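Local coordinates for protein FAD-binding oxidoreductase (Gulosibacter chungangensis, PDB 7PBI) that binds FAD covalently, accommodates isoeugenol beside the flavin and is probably an oxidoreductase of the FAD-linked oxidase family, at residues B[167-172]-B[373-378]; B[130-135]-B[149-154]. All coordinates share one frame; numbering follows the deposited sequence.

Interaction 1 (B[167-172]-B[373-378]); sequences VGYTPY and ELNTGV. With FAD (flavin-adenine dinucleotide), chain K; H7Y (isoeugenol), chain L.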
loop_
_atom_site.group_PDB
_atom_site.type_symbol
_atom_site.label_atom_id
_atom_site.label_comp_id
_atom_site.label_asym_id
_atom_site.label_seq_id
_atom_site.Cartn_x
_atom_site.Cartn_y
_atom_site.Cartn_z
ATOM N N VAL B 167 -6.377 8.738 -9.014
ATOM C CA VAL B 167 -5.777 9.675 -8.018
ATOM C C VAL B 167 -6.530 11.009 -8.019
ATOM O O VAL B 167 -7.090 11.388 -9.044
ATOM C CB VAL B 167 -4.268 9.881 -8.275
ATOM C CG1 VAL B 167 -3.463 8.618 -7.991
ATOM C CG2 VAL B 167 -3.995 10.355 -9.685
ATOM N N GLY B 168 -6.538 11.675 -6.868
ATOM C CA GLY B 168 -7.009 13.059 -6.718
ATOM C C GLY B 168 -5.833 13.991 -6.505
ATOM O O GLY B 168 -4.769 13.751 -7.106
ATOM N N TYR B 169 -6.005 15.011 -5.668
ATOM C CA TYR B 169 -5.043 16.137 -5.579
ATOM C C TYR B 169 -4.856 16.684 -4.164
ATOM O O TYR B 169 -4.154 17.679 -4.081
ATOM C CB TYR B 169 -5.526 17.257 -6.493
ATOM C CG TYR B 169 -5.675 16.779 -7.905
ATOM C CD1 TYR B 169 -4.560 16.628 -8.692
ATOM C CD2 TYR B 169 -6.902 16.406 -8.425
ATOM C CE1 TYR B 169 -4.658 16.170 -9.990
ATOM C CE2 TYR B 169 -7.022 15.942 -9.725
ATOM C CZ TYR B 169 -5.889 15.816 -10.505
ATOM O OH TYR B 169 -5.927 15.360 -11.787
ATOM N N THR B 170 -5.471 16.106 -3.130
ATOM C CA THR B 170 -5.242 16.487 -1.713
ATOM C C THR B 170 -4.093 15.608 -1.265
ATOM O O THR B 170 -3.589 14.842 -2.077
ATOM C CB THR B 170 -6.521 16.377 -0.866
ATOM O OG1 THR B 170 -6.690 15.056 -0.342
ATOM C CG2 THR B 170 -7.757 16.788 -1.641
ATOM N N PRO B 171 -3.609 15.696 -0.009
ATOM C CA PRO B 171 -2.635 14.721 0.476
ATOM C C PRO B 171 -3.165 13.280 0.459
ATOM O O PRO B 171 -2.373 12.375 0.520
ATOM C CB PRO B 171 -2.348 15.199 1.899
ATOM C CG PRO B 171 -2.621 16.684 1.831
ATOM C CD PRO B 171 -3.853 16.779 0.954
ATOM N N TYR B 172 -4.481 13.093 0.332
ATOM C CA TYR B 172 -5.125 11.764 0.154
ATOM C C TYR B 172 -5.307 11.451 -1.339
ATOM O O TYR B 172 -6.286 10.749 -1.696
ATOM C CB TYR B 172 -6.447 11.720 0.921
ATOM C CG TYR B 172 -6.275 11.377 2.375
ATOM C CD1 TYR B 172 -5.266 11.947 3.130
ATOM C CD2 TYR B 172 -7.113 10.477 2.999
ATOM C CE1 TYR B 172 -5.095 11.634 4.467
ATOM C CE2 TYR B 172 -6.967 10.166 4.340
ATOM C CZ TYR B 172 -5.950 10.737 5.078
ATOM O OH TYR B 172 -5.791 10.414 6.395
ATOM N N GLU B 373 -10.903 24.215 -5.262
ATOM C CA GLU B 373 -12.051 23.342 -4.914
ATOM C C GLU B 373 -11.561 21.887 -4.815
ATOM O O GLU B 373 -11.767 21.274 -3.733
ATOM C CB GLU B 373 -13.194 23.541 -5.918
ATOM C CG GLU B 373 -14.203 24.597 -5.479
ATOM C CD GLU B 373 -15.337 24.883 -6.456
ATOM O OE1 GLU B 373 -15.219 24.500 -7.650
ATOM O OE2 GLU B 373 -16.350 25.482 -6.013
ATOM N N LEU B 374 -10.911 21.357 -5.867
ATOM C CA LEU B 374 -10.454 19.935 -5.899
ATOM C C LEU B 374 -9.520 19.679 -4.709
ATOM O O LEU B 374 -9.769 18.713 -3.967
ATOM C CB LEU B 374 -9.762 19.616 -7.233
ATOM C CG LEU B 374 -10.668 19.588 -8.472
ATOM C CD1 LEU B 374 -9.895 19.153 -9.713
ATOM C CD2 LEU B 374 -11.888 18.697 -8.265
ATOM N N ASN B 375 -8.540 20.565 -4.514
ATOM C CA ASN B 375 -7.429 20.436 -3.537
ATOM C C ASN B 375 -7.944 20.567 -2.100
ATOM O O ASN B 375 -7.163 20.254 -1.186
ATOM C CB ASN B 375 -6.315 21.451 -3.807
ATOM C CG ASN B 375 -5.624 21.203 -5.130
ATOM O OD1 ASN B 375 -6.027 20.306 -5.869
ATOM N ND2 ASN B 375 -4.587 21.969 -5.437
ATOM N N THR B 376 -9.178 21.017 -1.887
ATOM C CA THR B 376 -9.771 21.165 -0.530
ATOM C C THR B 376 -10.957 20.208 -0.384
ATOM O O THR B 376 -11.683 20.323 0.621
ATOM C CB THR B 376 -10.149 22.627 -0.295
ATOM O OG1 THR B 376 -10.941 23.026 -1.411
ATOM C CG2 THR B 376 -8.949 23.541 -0.220
ATOM N N GLY B 377 -11.153 19.321 -1.367
ATOM C CA GLY B 377 -12.126 18.214 -1.313
ATOM C C GLY B 377 -13.522 18.636 -1.732
ATOM O O GLY B 377 -14.487 17.956 -1.359
ATOM N N VAL B 378 -13.650 19.702 -2.508
ATOM C CA VAL B 378 -14.972 20.144 -3.039
ATOM C C VAL B 378 -15.086 19.656 -4.480
ATOM O O VAL B 378 -14.526 20.260 -5.385
ATOM C CB VAL B 378 -15.139 21.674 -2.928
ATOM C CG1 VAL B 378 -16.535 22.108 -3.346
ATOM C CG2 VAL B 378 -14.814 22.181 -1.528
HETATM P PA FAD K . -15.798 2.790 -13.365
HETATM O O1A FAD K . -16.044 2.933 -14.833
HETATM O O2A FAD K . -16.982 2.419 -12.542
HETATM O O5B FAD K . -14.628 1.737 -13.100
HETATM C C5B FAD K . -13.462 1.693 -13.946
HETATM C C4B FAD K . -12.992 0.269 -14.049
HETATM O O4B FAD K . -12.660 -0.231 -12.726
HETATM C C3B FAD K . -14.011 -0.740 -14.586
HETATM O O3B FAD K . -13.995 -0.811 -16.004
HETATM C C2B FAD K . -13.500 -2.042 -13.968
HETATM O O2B FAD K . -12.380 -2.550 -14.660
HETATM C C1B FAD K . -13.095 -1.568 -12.575
HETATM N N9A FAD K . -14.174 -1.583 -11.602
HETATM C C8A FAD K . -14.956 -0.519 -11.249
HETATM N N7A FAD K . -15.865 -0.818 -10.351
HETATM C C5A FAD K . -15.665 -2.164 -10.105
HETATM C C6A FAD K . -16.316 -3.061 -9.247
HETATM N N6A FAD K . -17.326 -2.712 -8.449
HETATM N N1A FAD K . -15.878 -4.342 -9.251
HETATM C C2A FAD K . -14.860 -4.669 -10.061
HETATM N N3A FAD K . -14.164 -3.901 -10.895
HETATM C C4A FAD K . -14.627 -2.645 -10.874
HETATM N N1 FAD K . -9.123 9.859 -13.484
HETATM C C2 FAD K . -8.451 10.034 -12.333
HETATM O O2 FAD K . -8.208 9.078 -11.594
HETATM N N3 FAD K . -8.038 11.252 -11.912
HETATM C C4 FAD K . -8.244 12.386 -12.645
HETATM O O4 FAD K . -7.858 13.459 -12.203
HETATM C C4X FAD K . -8.933 12.249 -13.879
HETATM N N5 FAD K . -9.139 13.314 -14.608
HETATM C C5X FAD K . -9.807 13.148 -15.788
HETATM C C6 FAD K . -10.044 14.292 -16.568
HETATM C C7 FAD K . -10.722 14.219 -17.760
HETATM C C7M FAD K . -10.951 15.475 -18.558
HETATM C C8 FAD K . -11.183 12.965 -18.215
HETATM C C8M FAD K . -11.908 12.857 -19.529
HETATM C C9 FAD K . -10.962 11.834 -17.465
HETATM C C9A FAD K . -10.277 11.896 -16.240
HETATM N N10 FAD K . -10.034 10.775 -15.441
HETATM C C10 FAD K . -9.357 10.915 -14.234
HETATM C "C1'" FAD K . -10.538 9.443 -15.849
HETATM C "C2'" FAD K . -11.964 9.166 -15.313
HETATM O "O2'" FAD K . -12.803 10.328 -15.480
HETATM C "C3'" FAD K . -12.021 8.783 -13.826
HETATM O "O3'" FAD K . -10.915 7.976 -13.455
HETATM C "C4'" FAD K . -13.314 8.078 -13.398
HETATM O "O4'" FAD K . -13.458 8.176 -11.981
HETATM C "C5'" FAD K . -13.360 6.611 -13.747
HETATM O "O5'" FAD K . -14.743 6.225 -13.976
HETATM P P FAD K . -15.620 5.637 -12.776
HETATM O O1P FAD K . -17.046 5.711 -13.224
HETATM O O2P FAD K . -15.239 6.284 -11.485
HETATM O O3P FAD K . -15.118 4.113 -12.770
HETATM C CAA H7Y L . -6.364 16.179 -16.032
HETATM C CAD H7Y L . -6.035 14.867 -15.366
HETATM C CAE H7Y L . -6.233 13.563 -16.154
HETATM C CAJ H7Y L . -5.945 12.351 -15.553
HETATM C CAH H7Y L . -5.289 12.429 -14.352
HETATM C CAF H7Y L . -6.282 11.100 -16.089
HETATM C CAG H7Y L . -5.963 9.937 -15.398
HETATM C CAK H7Y L . -5.311 10.031 -14.181
HETATM O OAC H7Y L . -4.987 8.921 -13.463
HETATM C CAL H7Y L . -4.970 11.288 -13.657
HETATM O OAI H7Y L . -4.321 11.373 -12.448
HETATM C CAB H7Y L . -4.110 12.701 -11.853
#
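The amide oxygen of Asn375 lies beside Tyr169 CB, at the base of the tyrosine side chain (OD1 to CB 3.2 Å), the amide plane turned 34° from the phenol ring. Asn375 CG stands anti to its own carbonyl carbon (chi1 -65°), and the two-ended amide suits the place: OD1 faces Tyr169 while ND2 hydrogen-bonds to Thr323. Farther along the ring, Leu374 CD1 comes obliquely to Tyr169 CD2 at 4.3 Å; Arg371 adds a cation-pi contact. Thr170 turns its methyl to the end of helix 363-375: CG2 rests against Asn375 O at 3.5 Å and against Leu374 O. Being branched, it also has a hydroxyl to accept from Tyr172 N in an ST turn and reach Asp149. The helix stops in a Schellman motif, with Gly377, at positive phi, as C-prime. Tyr169 suits its place because its far end is polar: OH donates to FAD O4 at 2.7 Å, with FAD O4 at the ring edge, near its plane. With Val167 N donating to FAD O2 and Val167 O accepting from FAD N3 at 3.0 Å, the loop reads the pyrimidine edge of the flavin, forming part of the isoalloxazine site of a PCMH-type FAD-binding domain.

Interaction 2 (B[130-135]-B[149-154]); sequences VDYKTL and DPAELD. With FAD (flavin-adenine dinucleotide), chain K; H7Y (isoeugenol), chain L.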
loop_
_atom_site.group_PDB
_atom_site.type_symbol
_atom_site.label_atom_id
_atom_site.label_comp_id
_atom_site.label_asym_id
_atom_site.label_seq_id
_atom_site.Cartn_x
_atom_site.Cartn_y
_atom_site.Cartn_z
ATOM N N VAL B 130 -21.879 5.216 -5.513
ATOM C CA VAL B 130 -21.561 6.507 -4.833
ATOM C C VAL B 130 -20.479 7.246 -5.624
ATOM O O VAL B 130 -19.376 6.692 -5.798
ATOM C CB VAL B 130 -21.129 6.281 -3.378
ATOM C CG1 VAL B 130 -20.900 7.593 -2.667
ATOM C CG2 VAL B 130 -22.143 5.453 -2.618
ATOM N N ASP B 131 -20.793 8.458 -6.083
ATOM C CA ASP B 131 -19.820 9.344 -6.771
ATOM C C ASP B 131 -19.409 10.479 -5.826
ATOM O O ASP B 131 -20.093 10.711 -4.804
ATOM C CB ASP B 131 -20.358 9.870 -8.101
ATOM C CG ASP B 131 -21.558 10.791 -7.998
ATOM O OD1 ASP B 131 -21.874 11.240 -6.885
ATOM O OD2 ASP B 131 -22.151 11.064 -9.047
ATOM N N TYR B 132 -18.318 11.155 -6.173
ATOM C CA TYR B 132 -17.653 12.168 -5.323
ATOM C C TYR B 132 -18.693 13.188 -4.859
ATOM O O TYR B 132 -18.762 13.429 -3.644
ATOM C CB TYR B 132 -16.480 12.796 -6.076
ATOM C CG TYR B 132 -15.351 11.836 -6.347
ATOM C CD1 TYR B 132 -14.659 11.238 -5.304
ATOM C CD2 TYR B 132 -14.977 11.511 -7.642
ATOM C CE1 TYR B 132 -13.626 10.349 -5.538
ATOM C CE2 TYR B 132 -13.947 10.618 -7.891
ATOM C CZ TYR B 132 -13.263 10.043 -6.835
ATOM O OH TYR B 132 -12.247 9.171 -7.082
ATOM N N LYS B 133 -19.503 13.726 -5.774
ATOM C CA LYS B 133 -20.540 14.726 -5.416
ATOM C C LYS B 133 -21.417 14.154 -4.300
ATOM O O LYS B 133 -21.593 14.854 -3.283
ATOM C CB LYS B 133 -21.426 15.106 -6.604
ATOM C CG LYS B 133 -22.474 16.160 -6.271
ATOM C CD LYS B 133 -23.218 16.649 -7.478
ATOM C CE LYS B 133 -24.392 17.528 -7.116
ATOM N NZ LYS B 133 -24.918 18.198 -8.324
ATOM N N THR B 134 -21.951 12.943 -4.500
ATOM C CA THR B 134 -22.831 12.246 -3.533
ATOM C C THR B 134 -22.132 12.144 -2.182
ATOM O O THR B 134 -22.772 12.451 -1.156
ATOM C CB THR B 134 -23.184 10.829 -3.989
ATOM O OG1 THR B 134 -24.131 10.955 -5.046
ATOM C CG2 THR B 134 -23.742 9.982 -2.867
ATOM N N LEU B 135 -20.886 11.676 -2.171
ATOM C CA LEU B 135 -20.203 11.374 -0.890
ATOM C C LEU B 135 -19.978 12.699 -0.157
ATOM O O LEU B 135 -20.279 12.759 1.038
ATOM C CB LEU B 135 -18.902 10.594 -1.127
ATOM C CG LEU B 135 -18.133 10.220 0.142
ATOM C CD1 LEU B 135 -19.041 9.550 1.166
ATOM C CD2 LEU B 135 -16.952 9.322 -0.178
ATOM N N ASP B 149 -11.515 13.099 -1.234
ATOM C CA ASP B 149 -10.447 13.356 -2.218
ATOM C C ASP B 149 -11.002 12.954 -3.571
ATOM O O ASP B 149 -10.975 11.777 -3.931
ATOM C CB ASP B 149 -9.168 12.611 -1.861
ATOM C CG ASP B 149 -8.036 12.894 -2.833
ATOM O OD1 ASP B 149 -8.097 12.384 -3.963
ATOM O OD2 ASP B 149 -7.090 13.605 -2.447
ATOM N N PRO B 150 -11.561 13.921 -4.329
ATOM C CA PRO B 150 -12.154 13.628 -5.625
ATOM C C PRO B 150 -11.108 13.724 -6.735
ATOM O O PRO B 150 -10.069 14.361 -6.532
ATOM C CB PRO B 150 -13.203 14.736 -5.768
ATOM C CG PRO B 150 -12.544 15.920 -5.089
ATOM C CD PRO B 150 -11.653 15.349 -3.993
ATOM N N ALA B 151 -11.427 13.068 -7.850
ATOM C CA ALA B 151 -10.835 13.272 -9.186
ATOM C C ALA B 151 -11.445 14.548 -9.783
ATOM O O ALA B 151 -12.228 15.234 -9.080
ATOM C CB ALA B 151 -11.093 12.051 -10.045
ATOM N N GLU B 152 -11.131 14.843 -11.045
ATOM C CA GLU B 152 -11.546 16.100 -11.716
ATOM C C GLU B 152 -13.075 16.154 -11.758
ATOM O O GLU B 152 -13.635 17.207 -11.414
ATOM C CB GLU B 152 -10.945 16.177 -13.118
ATOM C CG GLU B 152 -9.420 16.090 -13.135
ATOM C CD GLU B 152 -8.661 17.356 -13.497
ATOM O OE1 GLU B 152 -9.318 18.367 -13.799
ATOM O OE2 GLU B 152 -7.404 17.326 -13.485
ATOM N N LEU B 153 -13.722 15.048 -12.124
ATOM C CA LEU B 153 -15.166 15.045 -12.470
ATOM C C LEU B 153 -15.966 14.354 -11.375
ATOM O O LEU B 153 -15.704 13.165 -11.112
ATOM C CB LEU B 153 -15.326 14.347 -13.817
ATOM C CG LEU B 153 -14.387 14.892 -14.882
ATOM C CD1 LEU B 153 -14.382 14.024 -16.124
ATOM C CD2 LEU B 153 -14.792 16.305 -15.217
ATOM N N ASP B 154 -16.931 15.073 -10.802
ATOM C CA ASP B 154 -17.651 14.638 -9.578
ATOM C C ASP B 154 -18.559 13.436 -9.861
ATOM O O ASP B 154 -18.971 12.810 -8.879
ATOM C CB ASP B 154 -18.419 15.788 -8.924
ATOM C CG ASP B 154 -19.302 16.622 -9.835
ATOM O OD1 ASP B 154 -19.716 16.119 -10.909
ATOM O OD2 ASP B 154 -19.561 17.780 -9.459
HETATM P PA FAD K . -15.798 2.790 -13.365
HETATM O O1A FAD K . -16.044 2.933 -14.833
HETATM O O2A FAD K . -16.982 2.419 -12.542
HETATM O O5B FAD K . -14.628 1.737 -13.100
HETATM C C5B FAD K . -13.462 1.693 -13.946
HETATM C C4B FAD K . -12.992 0.269 -14.049
HETATM O O4B FAD K . -12.660 -0.231 -12.726
HETATM C C3B FAD K . -14.011 -0.740 -14.586
HETATM O O3B FAD K . -13.995 -0.811 -16.004
HETATM C C2B FAD K . -13.500 -2.042 -13.968
HETATM O O2B FAD K . -12.380 -2.550 -14.660
HETATM C C1B FAD K . -13.095 -1.568 -12.575
HETATM N N9A FAD K . -14.174 -1.583 -11.602
HETATM C C8A FAD K . -14.956 -0.519 -11.249
HETATM N N7A FAD K . -15.865 -0.818 -10.351
HETATM C C5A FAD K . -15.665 -2.164 -10.105
HETATM C C6A FAD K . -16.316 -3.061 -9.247
HETATM N N6A FAD K . -17.326 -2.712 -8.449
HETATM N N1A FAD K . -15.878 -4.342 -9.251
HETATM C C2A FAD K . -14.860 -4.669 -10.061
HETATM N N3A FAD K . -14.164 -3.901 -10.895
HETATM C C4A FAD K . -14.627 -2.645 -10.874
HETATM N N1 FAD K . -9.123 9.859 -13.484
HETATM C C2 FAD K . -8.451 10.034 -12.333
HETATM O O2 FAD K . -8.208 9.078 -11.594
HETATM N N3 FAD K . -8.038 11.252 -11.912
HETATM C C4 FAD K . -8.244 12.386 -12.645
HETATM O O4 FAD K . -7.858 13.459 -12.203
HETATM C C4X FAD K . -8.933 12.249 -13.879
HETATM N N5 FAD K . -9.139 13.314 -14.608
HETATM C C5X FAD K . -9.807 13.148 -15.788
HETATM C C6 FAD K . -10.044 14.292 -16.568
HETATM C C7 FAD K . -10.722 14.219 -17.760
HETATM C C7M FAD K . -10.951 15.475 -18.558
HETATM C C8 FAD K . -11.183 12.965 -18.215
HETATM C C8M FAD K . -11.908 12.857 -19.529
HETATM C C9 FAD K . -10.962 11.834 -17.465
HETATM C C9A FAD K . -10.277 11.896 -16.240
HETATM N N10 FAD K . -10.034 10.775 -15.441
HETATM C C10 FAD K . -9.357 10.915 -14.234
HETATM C "C1'" FAD K . -10.538 9.443 -15.849
HETATM C "C2'" FAD K . -11.964 9.166 -15.313
HETATM O "O2'" FAD K . -12.803 10.328 -15.480
HETATM C "C3'" FAD K . -12.021 8.783 -13.826
HETATM O "O3'" FAD K . -10.915 7.976 -13.455
HETATM C "C4'" FAD K . -13.314 8.078 -13.398
HETATM O "O4'" FAD K . -13.458 8.176 -11.981
HETATM C "C5'" FAD K . -13.360 6.611 -13.747
HETATM O "O5'" FAD K . -14.743 6.225 -13.976
HETATM P P FAD K . -15.620 5.637 -12.776
HETATM O O1P FAD K . -17.046 5.711 -13.224
HETATM O O2P FAD K . -15.239 6.284 -11.485
HETATM O O3P FAD K . -15.118 4.113 -12.770
HETATM C CAA H7Y L . -6.364 16.179 -16.032
HETATM C CAD H7Y L . -6.035 14.867 -15.366
HETATM C CAE H7Y L . -6.233 13.563 -16.154
HETATM C CAJ H7Y L . -5.945 12.351 -15.553
HETATM C CAH H7Y L . -5.289 12.429 -14.352
HETATM C CAF H7Y L . -6.282 11.100 -16.089
HETATM C CAG H7Y L . -5.963 9.937 -15.398
HETATM C CAK H7Y L . -5.311 10.031 -14.181
HETATM O OAC H7Y L . -4.987 8.921 -13.463
HETATM C CAL H7Y L . -4.970 11.288 -13.657
HETATM O OAI H7Y L . -4.321 11.373 -12.448
HETATM C CAB H7Y L . -4.110 12.701 -11.853
#
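Tyr132 lays one face of its ring on the backbone of Pro150 and Ala151. Pro150 CA makes a CH-pi contact 3.6 Å from the ring centroid and 16° off the normal, and Ala151 N stands over the same face, set toward the rim. Apolar contacts extend this packing: Pro150 CB approaches Tyr132 CG at 3.7 Å. The methyl of Ala151 lies between the two ring systems, CB being 3.9 Å from Tyr132 CE2 and 3.7 Å from FAD N3; so small a side chain fits a chain that runs between phenol and flavin. Tyr132 CG sits anti to the carbonyl carbon (chi1 -67°), which turns the ring from the helix toward this loop; Val158, Asn161 and Ile148 also touch it.

These contacts dock the first turn of helix 132-142 on the loop that carries Glu152 to the flavin, within the FAD-binding domain of the PCMH type. Asp131 is the N-cap of that helix: its short carboxylate reaches back to a first-turn amide that lacks a carbonyl of a preceding turn, OD1 accepting from Thr134 N and, from above the carboxylate plane, Thr134 OG1, each at 2.9 Å.

Across the contact, Lys133 N donates to Asp154 O at 3.3 Å in a nearly straight bond, 174°, so another first-turn amide is spent on the loop. Lys133 packs its CB against Asp154 CB while its extended chain leads away, and Asp154 OD1 forms a salt bridge with Arg381.

Interactions 1 and 2, their centres about 10 Å apart, meet along the same flavin and join directly. Thr170 OG1 of interaction 1 lies 2.6 Å from Asp149 OD2 of interaction 2, a probable hydrogen bond that ties the two FAD-binding loops together; the other carboxylate oxygen of Asp149 bonds to His175. Nearer the flavin and isoeugenol, Tyr169 OH comes within 3.0 Å of Glu152 OE2, a close polar pair. Loop 167-172 holds the pyrimidine end of the isoalloxazine, whereas Glu152 lies beside the central ring, its CG near FAD N5. Both contacts also border isoeugenol, through Val167 CG2 at its OAI and Glu152 OE2 at its CAA.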